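Lmo2445 protein (Listeria monocytogenes EGD-e, PDB 5HZL) is of unknown function but is a secreted, calcium-binding internalin-like protein whose leucine-rich repeats precede a C-terminal domain of the E-set clan. Local coordinates at residues G215-V220 and E266-Q271; H275-S280 and F294-T299; K219-F224 and G259-T264. One frame throughout, in Å; residues are numbered along the deposited sequence.

Interaction 1. Residues G215-V220 and E266-Q271; sequences GENLKV and ETAGLQ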
ATOM      1  N   GLY A 215     -36.952  -9.506   8.490  1.00 78.69           N
ATOM      2  CA  GLY A 215     -37.153 -10.955   8.589  1.00 80.96           C
ATOM      3  C   GLY A 215     -36.033 -11.772   7.951  1.00 80.41           C
ATOM      4  O   GLY A 215     -35.701 -12.853   8.437  1.00 79.70           O
ATOM      5  N   GLU A 216     -35.457 -11.270   6.857  1.00 80.85           N
ATOM      6  CA  GLU A 216     -34.347 -11.952   6.169  1.00 80.02           C
ATOM      7  C   GLU A 216     -33.071 -11.820   6.993  1.00 74.77           C
ATOM      8  O   GLU A 216     -32.987 -10.968   7.881  1.00 71.92           O
ATOM      9  CB  GLU A 216     -34.037 -11.290   4.805  1.00 81.72           C
ATOM     10  CG  GLU A 216     -35.144 -11.245   3.749  1.00 86.59           C
ATOM     11  CD  GLU A 216     -34.729 -10.479   2.479  1.00 87.24           C
ATOM     12  OE1 GLU A 216     -33.575  -9.997   2.387  1.00 82.26           O
ATOM     13  OE2 GLU A 216     -35.566 -10.348   1.553  1.00 92.40           O
ATOM     14  N   ASN A 217     -32.078 -12.660   6.718  1.00 73.14           N
ATOM     15  CA  ASN A 217     -30.805 -12.505   7.412  1.00 71.68           C
ATOM     16  C   ASN A 217     -29.593 -12.486   6.451  1.00 69.43           C
ATOM     17  O   ASN A 217     -29.382 -13.363   5.628  1.00 71.26           O
ATOM     18  CB  ASN A 217     -30.668 -13.292   8.740  1.00 72.46           C
ATOM     19  CG  ASN A 217     -30.839 -14.767   8.603  1.00 74.17           C
ATOM     20  OD1 ASN A 217     -30.705 -15.320   7.526  1.00 79.18           O
ATOM     21  ND2 ASN A 217     -31.101 -15.429   9.722  1.00 74.27           N
ATOM     22  N   LEU A 218     -28.836 -11.408   6.609  1.00 66.71           N
ATOM     23  CA  LEU A 218     -27.675 -11.023   5.808  1.00 63.89           C
ATOM     24  C   LEU A 218     -26.490 -11.982   5.633  1.00 62.14           C
ATOM     25  O   LEU A 218     -25.936 -12.478   6.616  1.00 61.48           O
ATOM     26  CB  LEU A 218     -27.124  -9.744   6.444  1.00 62.28           C
ATOM     27  CG  LEU A 218     -26.092  -8.925   5.696  1.00 61.31           C
ATOM     28  CD1 LEU A 218     -26.752  -8.273   4.492  1.00 63.14           C
ATOM     29  CD2 LEU A 218     -25.519  -7.882   6.638  1.00 60.53           C
ATOM     30  N   LYS A 219     -26.082 -12.178   4.372  1.00 61.40           N
ATOM     31  CA  LYS A 219     -24.951 -13.035   4.007  1.00 59.91           C
ATOM     32  C   LYS A 219     -23.849 -12.166   3.424  1.00 57.89           C
ATOM     33  O   LYS A 219     -23.999 -11.622   2.334  1.00 58.81           O
ATOM     34  CB  LYS A 219     -25.382 -14.106   3.011  1.00 62.36           C
ATOM     35  CG  LYS A 219     -26.467 -14.973   3.607  1.00 66.77           C
ATOM     36  CD  LYS A 219     -26.848 -16.208   2.813  1.00 70.60           C
ATOM     37  CE  LYS A 219     -27.901 -16.959   3.629  1.00 74.16           C
ATOM     38  NZ  LYS A 219     -28.342 -18.267   3.084  1.00 78.25           N
ATOM     39  N   VAL A 220     -22.738 -12.064   4.148  1.00 55.40           N
ATOM     40  CA  VAL A 220     -21.589 -11.235   3.742  1.00 53.20           C
ATOM     41  C   VAL A 220     -20.370 -12.049   3.280  1.00 52.67           C
ATOM     42  O   VAL A 220     -20.182 -13.180   3.734  1.00 54.46           O
ATOM     43  CB  VAL A 220     -21.179 -10.310   4.906  1.00 51.37           C
ATOM     44  CG1 VAL A 220     -22.323  -9.365   5.236  1.00 51.79           C
ATOM     45  CG2 VAL A 220     -20.791 -11.104   6.155  1.00 51.13           C
ATOM     46  N   GLU A 266     -27.208 -13.456  11.835  1.00 71.21           N
ATOM     47  CA  GLU A 266     -28.591 -13.507  12.321  1.00 74.10           C
ATOM     48  C   GLU A 266     -29.293 -12.157  12.493  1.00 72.45           C
ATOM     49  O   GLU A 266     -29.458 -11.683  13.615  1.00 73.56           O
ATOM     50  CB  GLU A 266     -28.621 -14.249  13.677  1.00 78.04           C
ATOM     51  CG  GLU A 266     -28.025 -15.657  13.747  1.00 81.23           C
ATOM     52  CD  GLU A 266     -28.836 -16.715  13.018  1.00 87.17           C
ATOM     53  OE1 GLU A 266     -29.244 -16.491  11.858  1.00 90.54           O
ATOM     54  OE2 GLU A 266     -29.046 -17.799  13.609  1.00 91.16           O
ATOM     55  N   THR A 267     -29.721 -11.551  11.390  1.00 70.44           N
ATOM     56  CA  THR A 267     -30.430 -10.262  11.444  1.00 70.41           C
ATOM     57  C   THR A 267     -31.956 -10.410  11.297  1.00 72.63           C
ATOM     58  O   THR A 267     -32.668  -9.415  11.154  1.00 72.35           O
ATOM     59  CB  THR A 267     -29.926  -9.311  10.345  1.00 68.59           C
ATOM     60  OG1 THR A 267     -30.124  -9.916   9.066  1.00 67.76           O
ATOM     61  CG2 THR A 267     -28.456  -9.001  10.532  1.00 66.20           C
ATOM     62  N   ALA A 268     -32.454 -11.644  11.354  1.00 74.31           N
ATOM     63  CA  ALA A 268     -33.889 -11.902  11.199  1.00 77.49           C
ATOM     64  C   ALA A 268     -34.731 -11.302  12.326  1.00 79.11           C
ATOM     65  O   ALA A 268     -35.860 -10.875  12.090  1.00 81.61           O
ATOM     66  CB  ALA A 268     -34.146 -13.402  11.088  1.00 79.24           C
ATOM     67  N   GLY A 269     -34.178 -11.273  13.538  1.00 77.68           N
ATOM     68  CA  GLY A 269     -34.878 -10.732  14.697  1.00 78.65           C
ATOM     69  C   GLY A 269     -34.816  -9.223  14.850  1.00 78.02           C
ATOM     70  O   GLY A 269     -35.497  -8.668  15.710  1.00 82.31           O
ATOM     71  N   LEU A 270     -34.016  -8.551  14.029  1.00 74.85           N
ATOM     72  CA  LEU A 270     -33.877  -7.101  14.114  1.00 74.32           C
ATOM     73  C   LEU A 270     -35.061  -6.371  13.499  1.00 76.91           C
ATOM     74  O   LEU A 270     -35.623  -6.818  12.504  1.00 78.05           O
ATOM     75  CB  LEU A 270     -32.586  -6.665  13.429  1.00 71.42           C
ATOM     76  CG  LEU A 270     -31.315  -7.279  14.021  1.00 69.10           C
ATOM     77  CD1 LEU A 270     -30.106  -6.890  13.184  1.00 66.25           C
ATOM     78  CD2 LEU A 270     -31.140  -6.861  15.476  1.00 69.22           C
ATOM     79  N   GLN A 271     -35.414  -5.237  14.101  1.00 78.76           N
ATOM     80  CA  GLN A 271     -36.536  -4.408  13.655  1.00 81.39           C
ATOM     81  C   GLN A 271     -36.137  -3.498  12.501  1.00 80.33           C
ATOM     82  O   GLN A 271     -34.949  -3.369  12.205  1.00 79.04           O
ATOM     83  CB  GLN A 271     -37.029  -3.548  14.828  1.00 84.14           C
ATOM     84  CG  GLN A 271     -37.524  -4.347  16.027  1.00 87.13           C
ATOM     85  CD  GLN A 271     -38.724  -5.240  15.714  1.00 90.57           C
ATOM     86  OE1 GLN A 271     -39.461  -5.017  14.745  1.00 91.63           O
ATOM     87  NE2 GLN A 271     -38.933  -6.250  16.551  1.00 92.22           N
TER

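Interaction 2. Residues H275-S280 and F294-T299; sequences HLLEIS and FPVTIT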
ATOM      1  N   HIS A 275     -29.128   0.000  10.740  1.00 67.18           N
ATOM      2  CA  HIS A 275     -28.349  -0.898  11.582  1.00 66.93           C
ATOM      3  C   HIS A 275     -26.928  -1.035  11.031  1.00 64.56           C
ATOM      4  O   HIS A 275     -26.734  -1.252   9.834  1.00 64.65           O
ATOM      5  CB  HIS A 275     -28.997  -2.290  11.653  1.00 68.43           C
ATOM      6  CG  HIS A 275     -30.336  -2.318  12.328  1.00 73.49           C
ATOM      7  ND1 HIS A 275     -30.481  -2.417  13.698  1.00 76.42           N
ATOM      8  CD2 HIS A 275     -31.592  -2.281  11.822  1.00 76.83           C
ATOM      9  CE1 HIS A 275     -31.767  -2.427  14.007  1.00 78.50           C
ATOM     10  NE2 HIS A 275     -32.463  -2.347  12.886  1.00 80.13           N
ATOM     11  N   LEU A 276     -25.942  -0.898  11.909  1.00 61.93           N
ATOM     12  CA  LEU A 276     -24.546  -1.046  11.543  1.00 58.78           C
ATOM     13  C   LEU A 276     -24.115  -2.358  12.197  1.00 57.57           C
ATOM     14  O   LEU A 276     -24.030  -2.458  13.422  1.00 57.44           O
ATOM     15  CB  LEU A 276     -23.720   0.130  12.056  1.00 58.62           C
ATOM     16  CG  LEU A 276     -22.232   0.088  11.724  1.00 57.57           C
ATOM     17  CD1 LEU A 276     -22.043   0.081  10.209  1.00 57.41           C
ATOM     18  CD2 LEU A 276     -21.499   1.254  12.374  1.00 58.29           C
ATOM     19  N   LEU A 277     -23.866  -3.367  11.378  1.00 56.54           N
ATOM     20  CA  LEU A 277     -23.472  -4.676  11.876  1.00 56.19           C
ATOM     21  C   LEU A 277     -21.971  -4.810  11.855  1.00 55.25           C
ATOM     22  O   LEU A 277     -21.318  -4.353  10.933  1.00 54.96           O
ATOM     23  CB  LEU A 277     -24.137  -5.750  11.037  1.00 56.05           C
ATOM     24  CG  LEU A 277     -25.657  -5.743  11.233  1.00 57.79           C
ATOM     25  CD1 LEU A 277     -26.369  -6.449  10.100  1.00 59.75           C
ATOM     26  CD2 LEU A 277     -26.026  -6.340  12.578  1.00 58.82           C
ATOM     27  N   GLU A 278     -21.427  -5.446  12.877  1.00 56.17           N
ATOM     28  CA  GLU A 278     -19.998  -5.609  12.979  1.00 55.45           C
ATOM     29  C   GLU A 278     -19.599  -7.014  13.407  1.00 53.62           C
ATOM     30  O   GLU A 278     -20.205  -7.589  14.297  1.00 53.54           O
ATOM     31  CB  GLU A 278     -19.456  -4.567  13.959  1.00 58.26           C
ATOM     32  CG  GLU A 278     -17.963  -4.670  14.260  1.00 60.50           C
ATOM     33  CD  GLU A 278     -17.450  -3.553  15.157  1.00 63.42           C
ATOM     34  OE1 GLU A 278     -17.828  -2.376  14.951  1.00 64.52           O
ATOM     35  OE2 GLU A 278     -16.636  -3.853  16.059  1.00 66.47           O
ATOM     36  N   ILE A 279     -18.581  -7.544  12.739  1.00 51.15           N
ATOM     37  CA  ILE A 279     -18.011  -8.841  13.035  1.00 51.34           C
ATOM     38  C   ILE A 279     -16.651  -8.481  13.609  1.00 50.52           C
ATOM     39  O   ILE A 279     -15.813  -7.950  12.906  1.00 47.84           O
ATOM     40  CB  ILE A 279     -17.838  -9.712  11.782  1.00 51.27           C
ATOM     41  CG1 ILE A 279     -19.195  -9.953  11.120  1.00 53.23           C
ATOM     42  CG2 ILE A 279     -17.205 -11.046  12.154  1.00 51.80           C
ATOM     43  CD1 ILE A 279     -19.134 -10.730   9.817  1.00 53.68           C
ATOM     44  N   SER A 280     -16.453  -8.756  14.892  1.00 52.91           N
ATOM     45  CA  SER A 280     -15.216  -8.467  15.601  1.00 53.17           C
ATOM     46  C   SER A 280     -14.482  -9.778  15.847  1.00 55.36           C
ATOM     47  O   SER A 280     -15.014 -10.664  16.499  1.00 58.52           O
ATOM     48  CB  SER A 280     -15.560  -7.781  16.918  1.00 54.69           C
ATOM     49  OG  SER A 280     -14.422  -7.609  17.735  1.00 57.26           O
ATOM     50  N   PHE A 294     -20.826  -3.563   8.380  1.00 49.07           N
ATOM     51  CA  PHE A 294     -21.784  -3.753   7.308  1.00 47.33           C
ATOM     52  C   PHE A 294     -22.973  -2.845   7.568  1.00 49.56           C
ATOM     53  O   PHE A 294     -23.802  -3.172   8.403  1.00 50.96           O
ATOM     54  CB  PHE A 294     -22.213  -5.223   7.281  1.00 45.30           C
ATOM     55  CG  PHE A 294     -21.055  -6.174   7.210  1.00 43.61           C
ATOM     56  CD1 PHE A 294     -20.484  -6.503   5.993  1.00 42.98           C
ATOM     57  CD2 PHE A 294     -20.516  -6.719   8.359  1.00 43.61           C
ATOM     58  CE1 PHE A 294     -19.406  -7.372   5.918  1.00 42.64           C
ATOM     59  CE2 PHE A 294     -19.439  -7.592   8.296  1.00 43.38           C
ATOM     60  CZ  PHE A 294     -18.877  -7.918   7.079  1.00 42.76           C
ATOM     61  N   PRO A 295     -23.033  -1.670   6.901  1.00 51.60           N
ATOM     62  CA  PRO A 295     -24.193  -0.786   7.098  1.00 53.91           C
ATOM     63  C   PRO A 295     -25.417  -1.424   6.442  1.00 55.44           C
ATOM     64  O   PRO A 295     -25.360  -1.820   5.276  1.00 54.40           O
ATOM     65  CB  PRO A 295     -23.794   0.512   6.384  1.00 54.33           C
ATOM     66  CG  PRO A 295     -22.331   0.407   6.136  1.00 53.37           C
ATOM     67  CD  PRO A 295     -22.018  -1.050   6.031  1.00 51.17           C
ATOM     68  N   VAL A 296     -26.506  -1.540   7.191  1.00 59.07           N
ATOM     69  CA  VAL A 296     -27.717  -2.165   6.681  1.00 61.22           C
ATOM     70  C   VAL A 296     -28.983  -1.388   7.016  1.00 63.96           C
ATOM     71  O   VAL A 296     -29.111  -0.818   8.099  1.00 66.50           O
ATOM     72  CB  VAL A 296     -27.853  -3.600   7.240  1.00 62.65           C
ATOM     73  CG1 VAL A 296     -29.148  -4.269   6.761  1.00 64.74           C
ATOM     74  CG2 VAL A 296     -26.648  -4.435   6.821  1.00 60.79           C
ATOM     75  N   THR A 297     -29.905  -1.381   6.056  1.00 64.45           N
ATOM     76  CA  THR A 297     -31.203  -0.740   6.191  1.00 66.87           C
ATOM     77  C   THR A 297     -32.208  -1.870   6.076  1.00 65.94           C
ATOM     78  O   THR A 297     -32.247  -2.559   5.058  1.00 64.48           O
ATOM     79  CB  THR A 297     -31.449   0.295   5.084  1.00 67.11           C
ATOM     80  OG1 THR A 297     -30.423   1.290   5.146  1.00 67.75           O
ATOM     81  CG2 THR A 297     -32.817   0.952   5.247  1.00 68.93           C
ATOM     82  N   ILE A 298     -32.993  -2.068   7.131  1.00 67.00           N
ATOM     83  CA  ILE A 298     -34.002  -3.108   7.169  1.00 67.47           C
ATOM     84  C   ILE A 298     -35.361  -2.444   6.923  1.00 69.85           C
ATOM     85  O   ILE A 298     -35.686  -1.452   7.588  1.00 72.59           O
ATOM     86  CB  ILE A 298     -33.981  -3.829   8.531  1.00 69.21           C
ATOM     87  CG1 ILE A 298     -32.595  -4.410   8.801  1.00 67.32           C
ATOM     88  CG2 ILE A 298     -34.995  -4.963   8.566  1.00 71.03           C
ATOM     89  CD1 ILE A 298     -32.459  -5.076  10.151  1.00 69.75           C
ATOM     90  N   THR A 299     -36.138  -2.982   5.973  1.00 69.01           N
ATOM     91  CA  THR A 299     -37.482  -2.462   5.646  1.00 71.46           C
ATOM     92  C   THR A 299     -38.530  -3.279   6.427  1.00 74.58           C
ATOM     93  O   THR A 299     -39.731  -3.265   6.125  1.00 77.67           O
ATOM     94  CB  THR A 299     -37.788  -2.487   4.114  1.00 69.54           C
ATOM     95  OG1 THR A 299     -37.834  -3.837   3.631  1.00 67.29           O
ATOM     96  CG2 THR A 299     -36.739  -1.682   3.307  1.00 66.79           C
TER

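Interaction 3. Residues K219-F224 and G259-T264; sequences KVFVPF and GSYMYT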
ATOM      1  N   LYS A 219     -26.082 -12.178   4.372  1.00 61.40           N
ATOM      2  CA  LYS A 219     -24.951 -13.035   4.007  1.00 59.91           C
ATOM      3  C   LYS A 219     -23.849 -12.166   3.424  1.00 57.89           C
ATOM      4  O   LYS A 219     -23.999 -11.622   2.334  1.00 58.81           O
ATOM      5  CB  LYS A 219     -25.382 -14.106   3.011  1.00 62.36           C
ATOM      6  CG  LYS A 219     -26.467 -14.973   3.607  1.00 66.77           C
ATOM      7  CD  LYS A 219     -26.848 -16.208   2.813  1.00 70.60           C
ATOM      8  CE  LYS A 219     -27.901 -16.959   3.629  1.00 74.16           C
ATOM      9  NZ  LYS A 219     -28.342 -18.267   3.084  1.00 78.25           N
ATOM     10  N   VAL A 220     -22.738 -12.064   4.148  1.00 55.40           N
ATOM     11  CA  VAL A 220     -21.589 -11.235   3.742  1.00 53.20           C
ATOM     12  C   VAL A 220     -20.370 -12.049   3.280  1.00 52.67           C
ATOM     13  O   VAL A 220     -20.182 -13.180   3.734  1.00 54.46           O
ATOM     14  CB  VAL A 220     -21.179 -10.310   4.906  1.00 51.37           C
ATOM     15  CG1 VAL A 220     -22.323  -9.365   5.236  1.00 51.79           C
ATOM     16  CG2 VAL A 220     -20.791 -11.104   6.155  1.00 51.13           C
ATOM     17  N   PHE A 221     -19.547 -11.456   2.403  1.00 51.16           N
ATOM     18  CA  PHE A 221     -18.326 -12.092   1.830  1.00 49.08           C
ATOM     19  C   PHE A 221     -17.110 -11.671   2.637  1.00 48.05           C
ATOM     20  O   PHE A 221     -16.656 -10.530   2.495  1.00 47.93           O
ATOM     21  CB  PHE A 221     -18.175 -11.686   0.353  1.00 48.24           C
ATOM     22  CG  PHE A 221     -16.933 -12.205  -0.315  1.00 47.54           C
ATOM     23  CD1 PHE A 221     -16.808 -13.546  -0.639  1.00 48.11           C
ATOM     24  CD2 PHE A 221     -15.901 -11.339  -0.673  1.00 47.00           C
ATOM     25  CE1 PHE A 221     -15.671 -14.024  -1.271  1.00 47.81           C
ATOM     26  CE2 PHE A 221     -14.761 -11.813  -1.308  1.00 46.66           C
ATOM     27  CZ  PHE A 221     -14.646 -13.156  -1.606  1.00 47.25           C
ATOM     28  N   VAL A 222     -16.586 -12.579   3.475  1.00 47.30           N
ATOM     29  CA  VAL A 222     -15.442 -12.267   4.335  1.00 46.00           C
ATOM     30  C   VAL A 222     -14.436 -13.420   4.368  1.00 45.33           C
ATOM     31  O   VAL A 222     -14.414 -14.210   5.326  1.00 45.14           O
ATOM     32  CB  VAL A 222     -15.904 -11.962   5.786  1.00 47.71           C
ATOM     33  CG1 VAL A 222     -14.758 -11.301   6.569  1.00 47.95           C
ATOM     34  CG2 VAL A 222     -17.123 -11.042   5.808  1.00 47.48           C
ATOM     35  N   PRO A 223     -13.584 -13.522   3.333  1.00 45.17           N
ATOM     36  CA  PRO A 223     -12.596 -14.597   3.272  1.00 45.98           C
ATOM     37  C   PRO A 223     -11.652 -14.705   4.458  1.00 46.71           C
ATOM     38  O   PRO A 223     -11.233 -15.810   4.793  1.00 47.10           O
ATOM     39  CB  PRO A 223     -11.813 -14.277   2.005  1.00 45.61           C
ATOM     40  CG  PRO A 223     -12.797 -13.602   1.146  1.00 46.17           C
ATOM     41  CD  PRO A 223     -13.616 -12.759   2.074  1.00 45.72           C
ATOM     42  N   PHE A 224     -11.334 -13.573   5.078  1.00 47.31           N
ATOM     43  CA  PHE A 224     -10.426 -13.539   6.224  1.00 48.43           C
ATOM     44  C   PHE A 224     -10.856 -14.483   7.350  1.00 50.28           C
ATOM     45  O   PHE A 224     -10.018 -15.166   7.941  1.00 49.96           O
ATOM     46  CB  PHE A 224     -10.300 -12.100   6.760  1.00 48.49           C
ATOM     47  CG  PHE A 224      -9.381 -11.977   7.948  1.00 49.74           C
ATOM     48  CD1 PHE A 224      -9.872 -12.123   9.238  1.00 49.77           C
ATOM     49  CD2 PHE A 224      -8.021 -11.729   7.776  1.00 49.69           C
ATOM     50  CE1 PHE A 224      -9.030 -12.025  10.330  1.00 50.52           C
ATOM     51  CE2 PHE A 224      -7.176 -11.626   8.868  1.00 50.13           C
ATOM     52  CZ  PHE A 224      -7.681 -11.777  10.145  1.00 50.76           C
ATOM     53  N   GLY A 259     -16.135 -24.677   1.445  1.00 69.92           N
ATOM     54  CA  GLY A 259     -16.325 -24.340   0.013  1.00 70.22           C
ATOM     55  C   GLY A 259     -16.716 -22.922  -0.392  1.00 68.08           C
ATOM     56  O   GLY A 259     -16.742 -22.624  -1.597  1.00 66.61           O
ATOM     57  N   SER A 260     -17.038 -22.055   0.578  1.00 66.17           N
ATOM     58  CA  SER A 260     -17.394 -20.645   0.271  1.00 63.83           C
ATOM     59  C   SER A 260     -16.892 -19.701   1.356  1.00 59.00           C
ATOM     60  O   SER A 260     -16.597 -20.129   2.483  1.00 59.03           O
ATOM     61  CB  SER A 260     -18.912 -20.451   0.139  1.00 64.94           C
ATOM     62  OG  SER A 260     -19.564 -20.510   1.398  1.00 63.32           O
ATOM     63  N   TYR A 261     -16.812 -18.415   1.022  1.00 54.75           N
ATOM     64  CA  TYR A 261     -16.377 -17.421   2.006  1.00 51.42           C
ATOM     65  C   TYR A 261     -17.546 -16.575   2.489  1.00 49.96           C
ATOM     66  O   TYR A 261     -17.344 -15.500   3.038  1.00 47.10           O
ATOM     67  CB  TYR A 261     -15.244 -16.537   1.481  1.00 49.51           C
ATOM     68  CG  TYR A 261     -13.956 -17.257   1.147  1.00 50.09           C
ATOM     69  CD1 TYR A 261     -13.274 -17.996   2.104  1.00 50.12           C
ATOM     70  CD2 TYR A 261     -13.372 -17.129  -0.102  1.00 52.78           C
ATOM     71  CE1 TYR A 261     -12.075 -18.641   1.812  1.00 51.44           C
ATOM     72  CE2 TYR A 261     -12.162 -17.766  -0.408  1.00 54.82           C
ATOM     73  CZ  TYR A 261     -11.510 -18.522   0.554  1.00 53.58           C
ATOM     74  OH  TYR A 261     -10.308 -19.142   0.233  1.00 54.18           O
HETATM   75  N   MSE A 262     -18.769 -17.066   2.303  1.00 52.77           N
HETATM   76  CA  MSE A 262     -19.940 -16.322   2.755  1.00 53.48           C
HETATM   77  C   MSE A 262     -20.208 -16.648   4.194  1.00 53.04           C
HETATM   78  O   MSE A 262     -20.121 -17.793   4.593  1.00 52.92           O
HETATM   79  CB  MSE A 262     -21.186 -16.638   1.950  1.00 56.22           C
HETATM   80  CG  MSE A 262     -20.979 -16.383   0.455  1.00 58.63           C
HETATM   81 SE   MSE A 262     -20.538 -14.516  -0.027  1.00 57.62          SE
HETATM   82  CE  MSE A 262     -22.217 -13.631   0.503  1.00 57.36           C
ATOM     83  N   TYR A 263     -20.512 -15.625   4.989  1.00 53.39           N
ATOM     84  CA  TYR A 263     -20.828 -15.788   6.409  1.00 53.45           C
ATOM     85  C   TYR A 263     -22.211 -15.170   6.626  1.00 54.04           C
ATOM     86  O   TYR A 263     -22.467 -14.032   6.218  1.00 53.46           O
ATOM     87  CB  TYR A 263     -19.773 -15.133   7.306  1.00 51.50           C
ATOM     88  CG  TYR A 263     -20.030 -15.394   8.760  1.00 53.68           C
ATOM     89  CD1 TYR A 263     -19.636 -16.589   9.348  1.00 56.81           C
ATOM     90  CD2 TYR A 263     -20.679 -14.464   9.557  1.00 54.65           C
ATOM     91  CE1 TYR A 263     -19.888 -16.854  10.695  1.00 58.50           C
ATOM     92  CE2 TYR A 263     -20.929 -14.720  10.907  1.00 56.31           C
ATOM     93  CZ  TYR A 263     -20.533 -15.914  11.471  1.00 57.71           C
ATOM     94  OH  TYR A 263     -20.777 -16.161  12.804  1.00 59.05           O
ATOM     95  N   THR A 264     -23.104 -15.933   7.243  1.00 56.41           N
ATOM     96  CA  THR A 264     -24.463 -15.481   7.508  1.00 57.72           C
ATOM     97  C   THR A 264     -24.541 -14.902   8.906  1.00 58.19           C
ATOM     98  O   THR A 264     -24.018 -15.508   9.839  1.00 58.24           O
ATOM     99  CB  THR A 264     -25.445 -16.665   7.405  1.00 59.66           C
ATOM    100  OG1 THR A 264     -25.368 -17.217   6.094  1.00 60.13           O
ATOM    101  CG2 THR A 264     -26.889 -16.234   7.665  1.00 61.33           C
TER

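Interaction 1. Residues G215-V220 and E266-Q271
Asn217 and Thr267 carry the contact between the approach to strand 219-221 and the turn after strand 262-264. In Asn217, CB packs against the backbone of the facing segment, with Thr267 N at 3.3 Å, and also borders the Thr267 hydroxyl. Chi1 of 59° places CG between the residue's own N and carbonyl carbon, so that the amide runs alongside the Glu266 carboxylate, both pointing the same way with their planes 36° apart. At the tip, ND2 comes 3.0 Å from Glu266 OE1, but the angle is too poor for a hydrogen bond; its other neighbour across the contact is Ala268 CB. OD1 leans toward the methyl of Thr264. The polar grip comes instead from Thr267 OG1, which accepts a fairly straight bond from Leu218 N (3.1 Å, 162°) and gives a weak one to Glu216 O (3.3 Å). One hydroxyl thus ties two successive peptides to the start of the type I turn Thr267-Leu270, itself closed by Leu270 N to Thr267 O. The contact lies at the end of the small sheet formed by strands 219-221 and 262-264, while Leu218 and Thr267 rest on strands 273-281 and 203-212 of the neighbouring mixed sheet.

Interaction 2. Residues H275-S280 and F294-T299
His275, Leu277 and Ile279 turn their side chains to the same face of a beta hairpin as Val296, Phe294 and Ile298, and this antiparallel pairing of strands 273-281 and 290-298 forms the middle of the mixed sheet. His275-Val296 and Leu277-Phe294 are hydrogen-bonded pairs, Leu276-Pro295 the non-hydrogen-bonded pair between them. Four backbone bonds join the strands, the straightest from Leu277 N to Phe294 O (3.0 Å, 169°).

On the face bearing Leu277 and Phe294 the side chains cross rather than run alongside. The His275 side chain meets that of Ile298 at about a right angle, bringing CD2 to 3.4 Å from Ile298 CD1. Its ring is held at both nitrogens, ND1 by Asp244 and NE2 by the carbonyl of Gln271; two acceptors of this kind could favour the doubly protonated form. Leu277 slants across Val296, Leu277 CD1 to Val296 CG2 at 3.9 Å. On the other face Leu276 CD1 reaches the proline ring, 4.1 Å from Pro295 CG.

Phe294 packs beside Tyr207, and with chi1 at -53° its CG is anti to its carbonyl carbon, carrying the ring toward Ile279. There the Ile279 chain slants past the ring, and its CD1 ends 3.5 Å from Phe294 CE2.

Interaction 3. Residues K219-F224 and G259-T264
Pro223, Tyr261 and Phe221 form the compact end of this contact, where the antiparallel pair of strands 219-221 and 262-264 gives way to helix 223-227. Pro223 serves two rings. Its CB lies over one face of Tyr261, 3.9 Å from the centroid and 16° off the ring normal, a CH-pi contact, while its CD sits above the centre of the Phe221 ring, 3.6 Å from the plane. Phe221 in turn brings CE1 to the edge of the Tyr261 ring and to 3.8 Å from Tyr261 CB. Next to this cluster Val222 N donates to Tyr261 O (3.0 Å), extending the strand pairing past the last bridge. Val220 and Tyr263, the hydrogen-bonded pair, exchange two backbone bonds and face Ile279.

Beyond Phe221, which marks the boundary, the side formed by Lys219, Met262 and Thr264 is looser and more exposed. The extended Lys219 chain runs beside Thr264, its CG 3.5 Å from Thr264 OG1, methylenes alongside the hydroxyl. Met262, a selenomethionine here, is bent at chi2 and chi3 and folds back over the facing strand: SE lies 3.7 Å from Phe221 CB and at the edge of the Phe221 ring, a Met-aromatic contact with the selenium 5.2 Å from the centroid, and CE rests near Lys219 O.

Tyr261 also touches Glu163, which together with Glu187 ligates a calcium ion, and its side chain comes within about 4 Å of that metal. The contact combines backbone hydrogen bonds with aromatic and aliphatic packing, with no salt bridge between its segments. With Pro223 over one face and Phe221 at its edge, the Tyr261 ring is probably restrained, consistent with a second-shell place beside the calcium site.

All three contacts lie in the C-terminal domain, on the same side of the chain's centre. Interactions 1 and 3 begin from one run of chain, sharing Lys219 and Val220, and their partners 259-264 and 266-271 follow closely; interaction 2 comes later, on strands 273-281 and 290-298. The centres of interactions 1 and 2 are about 9 Å apart, and each is about 15 Å from that of interaction 3. The small sheet of interaction 3, prolonged by the loops of interaction 1, packs on the hairpin of interaction 2 through Leu218 against Val296 and Val220 against Phe294. This sheet-on-sheet core is consistent with an immunoglobulin-like E-set domain.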